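Local coordinates for MutT/nudix family protein (Shewanella oneidensis, PDB 3GZ5) that probably acts as an ADP-ribose-dependent transcriptional regulator of NAD metabolism, joining a Nudix domain to a DNA-binding winged helix domain, at residues 39-53 and 129-143. Numbering follows the deposited sequence.
Sequences VLLVQRSNHPFLGLW and KWWPLADVLQMPLAF
An antiparallel strand pair of the Nudix domain joins Val39, Leu40 and Leu41 to Trp131, Trp130 and Lys129, and it illustrates how one face of a sheet can be partly covered by the chain that leaves it. Val39 with Trp131 and Leu41 with Lys129 are the hydrogen-bonded pairs; Val39 N reaches Trp131 O at 2.9 Å. Between them, on the other face, Leu40 lies over the six-membered ring of Trp130 in a CH-pi contact, its CB 4.0 Å from the ring centroid, while Leu29 of strand 22-33 touches both side chains.

After Pro132, the N-cap of helix 133-136, the chain turns back over the face that carries Val39 and Leu41. Val136 CG2 meets Val39 CG1 at a tight 3.4 Å and touches Leu41 CD1. In this mixed Nudix sheet, strand 36-43 pairs with strands 22-33, 128-132 and the short 53-54, and helix 145-162 backs the turn, Ile149 touching Val136 and Leu141.

Trp131 presents its indole edge to the face of Trp53 in a T-shaped stack, planes at 70° and NE1 3.6 Å from Trp53 CE3. CG anti to the carbonyl carbon (chi1 -66°) turns the Trp53 indole toward Trp131; Gln43 CG covers its opposite face, and Met139 CE reaches both indoles, lying over a face of Trp131. Were Trp53 replaced by an alanine, the Trp131 edge would probably lose the ring it faces and a gap would open beside Met139 CE.

Trp53 O accepts the backbone N-H of Ala142 at 2.9 Å, a separate bond tying the end of segment 39-53 to the loop after helix 133-136. Ala142 CB touches both Phe49 CB and Arg44 CD, and the edge of Phe49 points at the face of Phe143, centroids 4.9 Å apart, while the Arg44 guanidinium reaches the CE2-CZ side of the same ring, its plane inclined by 35°.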
ATOM      1  N   VAL B  39      -0.469  19.584   7.950  1.00 51.26           N
ATOM      2  CA  VAL B  39      -1.190  18.344   8.292  1.00 51.29           C
ATOM      3  C   VAL B  39      -2.339  18.690   9.254  1.00 51.44           C
ATOM      4  O   VAL B  39      -2.157  19.497  10.184  1.00 51.45           O
ATOM      5  CB  VAL B  39      -0.210  17.226   8.800  1.00 51.20           C
ATOM      6  CG1 VAL B  39       0.633  17.718   9.956  1.00 51.77           C
ATOM      7  CG2 VAL B  39      -0.934  15.936   9.183  1.00 49.55           C
ATOM      8  N   LEU B  40      -3.532  18.164   8.977  1.00 50.92           N
ATOM      9  CA  LEU B  40      -4.697  18.426   9.825  1.00 51.42           C
ATOM     10  C   LEU B  40      -4.648  17.600  11.105  1.00 51.79           C
ATOM     11  O   LEU B  40      -4.532  16.380  11.047  1.00 51.80           O
ATOM     12  CB  LEU B  40      -6.017  18.138   9.106  1.00 51.27           C
ATOM     13  CG  LEU B  40      -7.234  18.631   9.911  1.00 52.30           C
ATOM     14  CD1 LEU B  40      -7.387  20.151   9.788  1.00 51.50           C
ATOM     15  CD2 LEU B  40      -8.509  17.954   9.470  1.00 52.96           C
ATOM     16  N   LEU B  41      -4.720  18.273  12.254  1.00 52.22           N
ATOM     17  CA  LEU B  41      -4.672  17.597  13.555  1.00 52.66           C
ATOM     18  C   LEU B  41      -5.861  17.951  14.438  1.00 53.69           C
ATOM     19  O   LEU B  41      -6.527  18.976  14.245  1.00 53.06           O
ATOM     20  CB  LEU B  41      -3.352  17.843  14.278  1.00 52.57           C
ATOM     21  CG  LEU B  41      -2.068  17.273  13.672  1.00 51.26           C
ATOM     22  CD1 LEU B  41      -0.945  17.483  14.664  1.00 52.34           C
ATOM     23  CD2 LEU B  41      -2.147  15.793  13.279  1.00 50.37           C
ATOM     24  N   VAL B  42      -6.143  17.046  15.374  1.00 54.91           N
ATOM     25  CA  VAL B  42      -7.334  17.085  16.215  1.00 55.49           C
ATOM     26  C   VAL B  42      -6.850  16.872  17.633  1.00 56.48           C
ATOM     27  O   VAL B  42      -6.032  15.980  17.895  1.00 56.32           O
ATOM     28  CB  VAL B  42      -8.361  15.967  15.823  1.00 55.67           C
ATOM     29  CG1 VAL B  42      -9.579  15.947  16.766  1.00 54.63           C
ATOM     30  CG2 VAL B  42      -8.811  16.133  14.383  1.00 54.16           C
ATOM     31  N   GLN B  43      -7.316  17.724  18.541  1.00 57.84           N
ATOM     32  CA  GLN B  43      -6.903  17.611  19.928  1.00 59.59           C
ATOM     33  C   GLN B  43      -7.785  16.595  20.648  1.00 60.61           C
ATOM     34  O   GLN B  43      -9.015  16.646  20.535  1.00 59.46           O
ATOM     35  CB  GLN B  43      -6.955  18.964  20.634  1.00 59.53           C
ATOM     36  CG  GLN B  43      -5.901  19.071  21.697  1.00 59.91           C
ATOM     37  CD  GLN B  43      -6.060  20.277  22.609  1.00 61.36           C
ATOM     38  OE1 GLN B  43      -7.032  21.049  22.516  1.00 59.96           O
ATOM     39  NE2 GLN B  43      -5.105  20.434  23.513  1.00 61.31           N
ATOM     40  N   ARG B  44      -7.139  15.682  21.376  1.00 62.41           N
ATOM     41  CA  ARG B  44      -7.841  14.604  22.076  1.00 64.82           C
ATOM     42  C   ARG B  44      -8.567  15.075  23.343  1.00 66.10           C
ATOM     43  O   ARG B  44      -7.941  15.320  24.390  1.00 66.23           O
ATOM     44  CB  ARG B  44      -6.881  13.464  22.421  1.00 64.96           C
ATOM     45  CG  ARG B  44      -6.416  12.639  21.244  1.00 65.33           C
ATOM     46  CD  ARG B  44      -6.105  11.232  21.700  1.00 68.27           C
ATOM     47  NE  ARG B  44      -7.339  10.503  22.005  1.00 70.28           N
ATOM     48  CZ  ARG B  44      -7.407   9.431  22.785  1.00 71.18           C
ATOM     49  NH1 ARG B  44      -8.573   8.841  23.009  1.00 71.42           N
ATOM     50  NH2 ARG B  44      -6.316   8.961  23.359  1.00 71.87           N
ATOM     51  N   SER B  45      -9.889  15.204  23.222  1.00 67.82           N
ATOM     52  CA  SER B  45     -10.777  15.512  24.344  1.00 69.33           C
ATOM     53  C   SER B  45     -11.214  14.223  25.048  1.00 70.39           C
ATOM     54  O   SER B  45     -12.417  14.030  25.301  1.00 70.58           O
ATOM     55  CB  SER B  45     -12.019  16.222  23.822  1.00 69.63           C
ATOM     56  OG  SER B  45     -12.763  15.370  22.954  1.00 70.15           O
ATOM     57  N   ASN B  46     -10.247  13.356  25.369  1.00 70.92           N
ATOM     58  CA  ASN B  46     -10.543  11.961  25.685  1.00 71.41           C
ATOM     59  C   ASN B  46      -9.305  11.189  26.115  1.00 71.46           C
ATOM     60  O   ASN B  46      -8.300  11.160  25.398  1.00 71.81           O
ATOM     61  CB  ASN B  46     -11.144  11.291  24.445  1.00 71.95           C
ATOM     62  CG  ASN B  46     -12.367  10.464  24.756  1.00 72.56           C
ATOM     63  OD1 ASN B  46     -13.120  10.762  25.689  1.00 75.06           O
ATOM     64  ND2 ASN B  46     -12.586   9.423  23.964  1.00 73.18           N
ATOM     65  N   HIS B  47      -9.386  10.571  27.290  1.00 71.49           N
ATOM     66  CA  HIS B  47      -8.331   9.713  27.855  1.00 71.42           C
ATOM     67  C   HIS B  47      -8.284   8.435  26.987  1.00 70.95           C
ATOM     68  O   HIS B  47      -9.331   8.014  26.457  1.00 70.96           O
ATOM     69  CB  HIS B  47      -8.743   9.366  29.301  1.00 72.12           C
ATOM     70  CG  HIS B  47      -7.666   9.540  30.342  1.00 72.98           C
ATOM     71  ND1 HIS B  47      -7.752  10.484  31.348  1.00 74.61           N
ATOM     72  CD2 HIS B  47      -6.527   8.845  30.584  1.00 73.35           C
ATOM     73  CE1 HIS B  47      -6.701  10.380  32.146  1.00 73.93           C
ATOM     74  NE2 HIS B  47      -5.944   9.389  31.706  1.00 73.75           N
ATOM     75  N   PRO B  48      -7.095   7.823  26.797  1.00 70.15           N
ATOM     76  CA  PRO B  48      -5.741   8.165  27.238  1.00 70.06           C
ATOM     77  C   PRO B  48      -5.137   9.304  26.400  1.00 69.87           C
ATOM     78  O   PRO B  48      -5.890  10.033  25.737  1.00 69.90           O
ATOM     79  CB  PRO B  48      -4.967   6.854  27.034  1.00 69.92           C
ATOM     80  CG  PRO B  48      -5.653   6.197  25.906  1.00 69.97           C
ATOM     81  CD  PRO B  48      -7.103   6.590  25.989  1.00 69.74           C
ATOM     82  N   PHE B  49      -3.808   9.461  26.435  1.00 69.46           N
ATOM     83  CA  PHE B  49      -3.114  10.566  25.741  1.00 68.73           C
ATOM     84  C   PHE B  49      -4.013  11.799  25.627  1.00 67.84           C
ATOM     85  O   PHE B  49      -4.130  12.415  24.572  1.00 67.18           O
ATOM     86  CB  PHE B  49      -2.634  10.134  24.349  1.00 69.01           C
ATOM     87  CG  PHE B  49      -1.530   9.126  24.368  1.00 69.19           C
ATOM     88  CD1 PHE B  49      -1.775   7.820  23.981  1.00 68.70           C
ATOM     89  CD2 PHE B  49      -0.244   9.483  24.768  1.00 70.69           C
ATOM     90  CE1 PHE B  49      -0.762   6.866  23.991  1.00 70.27           C
ATOM     91  CE2 PHE B  49       0.800   8.539  24.780  1.00 71.86           C
ATOM     92  CZ  PHE B  49       0.538   7.218  24.391  1.00 71.66           C
ATOM     93  N   LEU B  50      -4.664  12.132  26.737  1.00 67.61           N
ATOM     94  CA  LEU B  50      -5.643  13.215  26.795  1.00 67.18           C
ATOM     95  C   LEU B  50      -4.978  14.588  26.570  1.00 66.96           C
ATOM     96  O   LEU B  50      -3.801  14.798  26.937  1.00 66.18           O
ATOM     97  CB  LEU B  50      -6.390  13.150  28.135  1.00 67.39           C
ATOM     98  CG  LEU B  50      -7.082  14.398  28.692  1.00 67.31           C
ATOM     99  CD1 LEU B  50      -8.486  14.539  28.131  1.00 65.36           C
ATOM    100  CD2 LEU B  50      -7.066  14.337  30.226  1.00 67.17           C
ATOM    101  N   GLY B  51      -5.732  15.496  25.941  1.00 66.39           N
ATOM    102  CA  GLY B  51      -5.229  16.822  25.571  1.00 65.53           C
ATOM    103  C   GLY B  51      -4.155  16.897  24.493  1.00 64.45           C
ATOM    104  O   GLY B  51      -3.835  17.988  24.016  1.00 65.12           O
ATOM    105  N   LEU B  52      -3.579  15.761  24.113  1.00 63.39           N
ATOM    106  CA  LEU B  52      -2.543  15.735  23.074  1.00 62.27           C
ATOM    107  C   LEU B  52      -3.159  15.843  21.678  1.00 61.20           C
ATOM    108  O   LEU B  52      -4.341  15.535  21.485  1.00 61.61           O
ATOM    109  CB  LEU B  52      -1.673  14.476  23.190  1.00 62.45           C
ATOM    110  CG  LEU B  52      -0.792  14.363  24.437  1.00 62.95           C
ATOM    111  CD1 LEU B  52      -0.277  12.963  24.640  1.00 62.77           C
ATOM    112  CD2 LEU B  52       0.381  15.335  24.357  1.00 65.36           C
ATOM    113  N   TRP B  53      -2.369  16.300  20.706  1.00 59.67           N
ATOM    114  CA  TRP B  53      -2.838  16.342  19.319  1.00 57.67           C
ATOM    115  C   TRP B  53      -2.599  15.017  18.626  1.00 55.96           C
ATOM    116  O   TRP B  53      -1.663  14.289  18.947  1.00 56.16           O
ATOM    117  CB  TRP B  53      -2.216  17.498  18.531  1.00 58.11           C
ATOM    118  CG  TRP B  53      -2.655  18.822  19.055  1.00 57.79           C
ATOM    119  CD1 TRP B  53      -2.125  19.481  20.128  1.00 57.85           C
ATOM    120  CD2 TRP B  53      -3.727  19.639  18.569  1.00 58.11           C
ATOM    121  NE1 TRP B  53      -2.798  20.656  20.341  1.00 59.23           N
ATOM    122  CE2 TRP B  53      -3.780  20.790  19.395  1.00 58.35           C
ATOM    123  CE3 TRP B  53      -4.639  19.523  17.512  1.00 58.20           C
ATOM    124  CZ2 TRP B  53      -4.709  21.814  19.203  1.00 57.98           C
ATOM    125  CZ3 TRP B  53      -5.564  20.549  17.308  1.00 57.73           C
ATOM    126  CH2 TRP B  53      -5.594  21.679  18.159  1.00 58.96           C
ATOM    127  N   LYS B 129      -7.038  21.981  13.838  1.00 66.77           N
ATOM    128  CA  LYS B 129      -6.104  22.972  13.301  1.00 64.98           C
ATOM    129  C   LYS B 129      -5.147  22.397  12.248  1.00 63.36           C
ATOM    130  O   LYS B 129      -4.634  21.287  12.406  1.00 62.82           O
ATOM    131  CB  LYS B 129      -5.308  23.603  14.459  1.00 65.22           C
ATOM    132  CG  LYS B 129      -4.348  24.731  14.074  1.00 66.27           C
ATOM    133  CD  LYS B 129      -3.726  25.370  15.324  1.00 68.52           C
ATOM    134  CE  LYS B 129      -2.615  26.381  14.992  1.00 69.34           C
ATOM    135  NZ  LYS B 129      -3.140  27.703  14.488  1.00 70.02           N
ATOM    136  N   TRP B 130      -4.914  23.165  11.181  1.00 61.55           N
ATOM    137  CA  TRP B 130      -3.830  22.885  10.233  1.00 59.81           C
ATOM    138  C   TRP B 130      -2.493  23.248  10.865  1.00 59.78           C
ATOM    139  O   TRP B 130      -2.271  24.407  11.233  1.00 59.45           O
ATOM    140  CB  TRP B 130      -3.985  23.713   8.967  1.00 58.34           C
ATOM    141  CG  TRP B 130      -5.037  23.262   8.001  1.00 57.94           C
ATOM    142  CD1 TRP B 130      -6.168  23.932   7.667  1.00 56.51           C
ATOM    143  CD2 TRP B 130      -5.037  22.054   7.220  1.00 56.13           C
ATOM    144  NE1 TRP B 130      -6.883  23.222   6.733  1.00 57.15           N
ATOM    145  CE2 TRP B 130      -6.212  22.062   6.445  1.00 56.93           C
ATOM    146  CE3 TRP B 130      -4.159  20.965   7.105  1.00 54.37           C
ATOM    147  CZ2 TRP B 130      -6.532  21.028   5.553  1.00 55.96           C
ATOM    148  CZ3 TRP B 130      -4.480  19.941   6.230  1.00 55.32           C
ATOM    149  CH2 TRP B 130      -5.660  19.981   5.465  1.00 55.52           C
ATOM    150  N   TRP B 131      -1.600  22.267  10.970  1.00 59.99           N
ATOM    151  CA  TRP B 131      -0.280  22.469  11.550  1.00 59.96           C
ATOM    152  C   TRP B 131       0.835  22.331  10.518  1.00 59.38           C
ATOM    153  O   TRP B 131       0.825  21.387   9.741  1.00 58.75           O
ATOM    154  CB  TRP B 131      -0.032  21.454  12.656  1.00 60.91           C
ATOM    155  CG  TRP B 131      -0.836  21.683  13.890  1.00 62.24           C
ATOM    156  CD1 TRP B 131      -2.059  21.147  14.193  1.00 63.10           C
ATOM    157  CD2 TRP B 131      -0.468  22.501  15.001  1.00 63.80           C
ATOM    158  NE1 TRP B 131      -2.477  21.589  15.423  1.00 63.87           N
ATOM    159  CE2 TRP B 131      -1.518  22.418  15.945  1.00 64.46           C
ATOM    160  CE3 TRP B 131       0.655  23.302  15.294  1.00 63.90           C
ATOM    161  CZ2 TRP B 131      -1.484  23.110  17.166  1.00 64.01           C
ATOM    162  CZ3 TRP B 131       0.690  23.983  16.504  1.00 63.50           C
ATOM    163  CH2 TRP B 131      -0.375  23.888  17.420  1.00 63.74           C
ATOM    164  N   PRO B 132       1.816  23.265  10.522  1.00 59.10           N
ATOM    165  CA  PRO B 132       3.022  23.072   9.712  1.00 59.07           C
ATOM    166  C   PRO B 132       3.684  21.730  10.019  1.00 59.01           C
ATOM    167  O   PRO B 132       3.891  21.377  11.187  1.00 58.87           O
ATOM    168  CB  PRO B 132       3.924  24.236  10.145  1.00 58.76           C
ATOM    169  CG  PRO B 132       2.976  25.297  10.543  1.00 58.37           C
ATOM    170  CD  PRO B 132       1.863  24.548  11.246  1.00 59.17           C
ATOM    171  N   LEU B 133       3.986  20.972   8.977  1.00 59.44           N
ATOM    172  CA  LEU B 133       4.568  19.656   9.171  1.00 60.32           C
ATOM    173  C   LEU B 133       5.804  19.716  10.072  1.00 61.26           C
ATOM    174  O   LEU B 133       5.956  18.884  10.968  1.00 61.51           O
ATOM    175  CB  LEU B 133       4.898  19.002   7.833  1.00 59.95           C
ATOM    176  CG  LEU B 133       5.580  17.637   7.871  1.00 58.97           C
ATOM    177  CD1 LEU B 133       4.713  16.581   8.577  1.00 57.70           C
ATOM    178  CD2 LEU B 133       5.887  17.234   6.460  1.00 58.65           C
ATOM    179  N   ALA B 134       6.673  20.701   9.839  1.00 62.34           N
ATOM    180  CA  ALA B 134       7.906  20.865  10.620  1.00 63.01           C
ATOM    181  C   ALA B 134       7.608  20.978  12.105  1.00 63.59           C
ATOM    182  O   ALA B 134       8.264  20.328  12.918  1.00 63.69           O
ATOM    183  CB  ALA B 134       8.687  22.073  10.141  1.00 63.40           C
ATOM    184  N   ASP B 135       6.608  21.791  12.447  1.00 64.18           N
ATOM    185  CA  ASP B 135       6.096  21.882  13.815  1.00 65.16           C
ATOM    186  C   ASP B 135       5.610  20.541  14.371  1.00 65.59           C
ATOM    187  O   ASP B 135       5.927  20.185  15.511  1.00 65.87           O
ATOM    188  CB  ASP B 135       4.941  22.882  13.888  1.00 65.42           C
ATOM    189  CG  ASP B 135       5.392  24.319  13.691  1.00 66.33           C
ATOM    190  OD1 ASP B 135       6.520  24.531  13.177  1.00 64.73           O
ATOM    191  OD2 ASP B 135       4.593  25.226  14.047  1.00 67.04           O
ATOM    192  N   VAL B 136       4.820  19.826  13.568  1.00 65.54           N
ATOM    193  CA  VAL B 136       4.264  18.523  13.943  1.00 65.49           C
ATOM    194  C   VAL B 136       5.365  17.512  14.285  1.00 65.86           C
ATOM    195  O   VAL B 136       5.280  16.803  15.286  1.00 65.73           O
ATOM    196  CB  VAL B 136       3.322  17.994  12.819  1.00 65.24           C
ATOM    197  CG1 VAL B 136       3.097  16.489  12.922  1.00 64.75           C
ATOM    198  CG2 VAL B 136       2.017  18.741  12.856  1.00 64.58           C
ATOM    199  N   LEU B 137       6.405  17.466  13.459  1.00 66.54           N
ATOM    200  CA  LEU B 137       7.529  16.560  13.683  1.00 67.64           C
ATOM    201  C   LEU B 137       8.283  16.786  15.015  1.00 68.26           C
ATOM    202  O   LEU B 137       9.059  15.923  15.443  1.00 68.57           O
ATOM    203  CB  LEU B 137       8.497  16.591  12.490  1.00 67.48           C
ATOM    204  CG  LEU B 137       7.957  16.258  11.091  1.00 67.62           C
ATOM    205  CD1 LEU B 137       9.079  16.355  10.062  1.00 68.07           C
ATOM    206  CD2 LEU B 137       7.285  14.878  11.021  1.00 67.07           C
ATOM    207  N   GLN B 138       8.042  17.928  15.664  1.00 68.84           N
ATOM    208  CA  GLN B 138       8.589  18.202  17.005  1.00 69.56           C
ATOM    209  C   GLN B 138       7.529  18.226  18.123  1.00 68.88           C
ATOM    210  O   GLN B 138       7.781  18.749  19.211  1.00 69.24           O
ATOM    211  CB  GLN B 138       9.401  19.513  17.005  1.00 69.83           C
ATOM    212  CG  GLN B 138      10.878  19.329  16.646  1.00 72.20           C
ATOM    213  CD  GLN B 138      11.106  19.081  15.160  1.00 74.42           C
ATOM    214  OE1 GLN B 138      10.705  19.882  14.312  1.00 75.28           O
ATOM    215  NE2 GLN B 138      11.776  17.976  14.841  1.00 75.02           N
ATOM    216  N   MET B 139       6.354  17.661  17.852  1.00 68.17           N
ATOM    217  CA  MET B 139       5.252  17.641  18.828  1.00 67.01           C
ATOM    218  C   MET B 139       5.107  16.267  19.504  1.00 66.30           C
ATOM    219  O   MET B 139       5.576  15.252  18.963  1.00 66.21           O
ATOM    220  CB  MET B 139       3.934  18.049  18.179  1.00 66.99           C
ATOM    221  CG  MET B 139       3.610  19.517  18.268  1.00 66.97           C
ATOM    222  SD  MET B 139       2.383  20.023  17.038  1.00 69.98           S
ATOM    223  CE  MET B 139       0.832  19.924  17.940  1.00 68.77           C
ATOM    224  N   PRO B 140       4.488  16.242  20.708  1.00 65.38           N
ATOM    225  CA  PRO B 140       4.185  14.980  21.375  1.00 64.16           C
ATOM    226  C   PRO B 140       2.815  14.483  20.922  1.00 62.88           C
ATOM    227  O   PRO B 140       1.778  14.845  21.502  1.00 62.85           O
ATOM    228  CB  PRO B 140       4.188  15.362  22.859  1.00 64.38           C
ATOM    229  CG  PRO B 140       3.777  16.814  22.888  1.00 64.78           C
ATOM    230  CD  PRO B 140       4.061  17.405  21.520  1.00 65.26           C
ATOM    231  N   LEU B 141       2.803  13.674  19.863  1.00 61.01           N
ATOM    232  CA  LEU B 141       1.520  13.264  19.288  1.00 58.39           C
ATOM    233  C   LEU B 141       1.001  12.034  20.006  1.00 57.42           C
ATOM    234  O   LEU B 141       1.781  11.156  20.396  1.00 56.84           O
ATOM    235  CB  LEU B 141       1.633  13.035  17.776  1.00 57.96           C
ATOM    236  CG  LEU B 141       2.102  14.250  16.966  1.00 56.30           C
ATOM    237  CD1 LEU B 141       2.037  13.955  15.490  1.00 54.53           C
ATOM    238  CD2 LEU B 141       1.297  15.511  17.282  1.00 53.65           C
ATOM    239  N   ALA B 142      -0.313  11.988  20.200  1.00 56.19           N
ATOM    240  CA  ALA B 142      -0.961  10.791  20.726  1.00 55.27           C
ATOM    241  C   ALA B 142      -0.473   9.516  20.009  1.00 54.43           C
ATOM    242  O   ALA B 142      -0.139   9.535  18.816  1.00 54.15           O
ATOM    243  CB  ALA B 142      -2.471  10.924  20.640  1.00 55.23           C
ATOM    244  N   PHE B 143      -0.390   8.437  20.779  1.00 53.07           N
ATOM    245  CA  PHE B 143      -0.101   7.106  20.295  1.00 51.70           C
ATOM    246  C   PHE B 143       1.137   7.072  19.419  1.00 51.31           C
ATOM    247  O   PHE B 143       2.206   7.567  19.813  1.00 51.78           O
ATOM    248  CB  PHE B 143      -1.317   6.522  19.565  1.00 51.69           C
ATOM    249  CG  PHE B 143      -2.599   6.557  20.365  1.00 51.10           C
ATOM    250  CD1 PHE B 143      -2.879   5.569  21.311  1.00 52.29           C
ATOM    251  CD2 PHE B 143      -3.544   7.545  20.146  1.00 51.26           C
ATOM    252  CE1 PHE B 143      -4.078   5.583  22.044  1.00 51.07           C
ATOM    253  CE2 PHE B 143      -4.748   7.574  20.875  1.00 50.10           C
ATOM    254  CZ  PHE B 143      -5.013   6.581  21.819  1.00 50.24           C
TER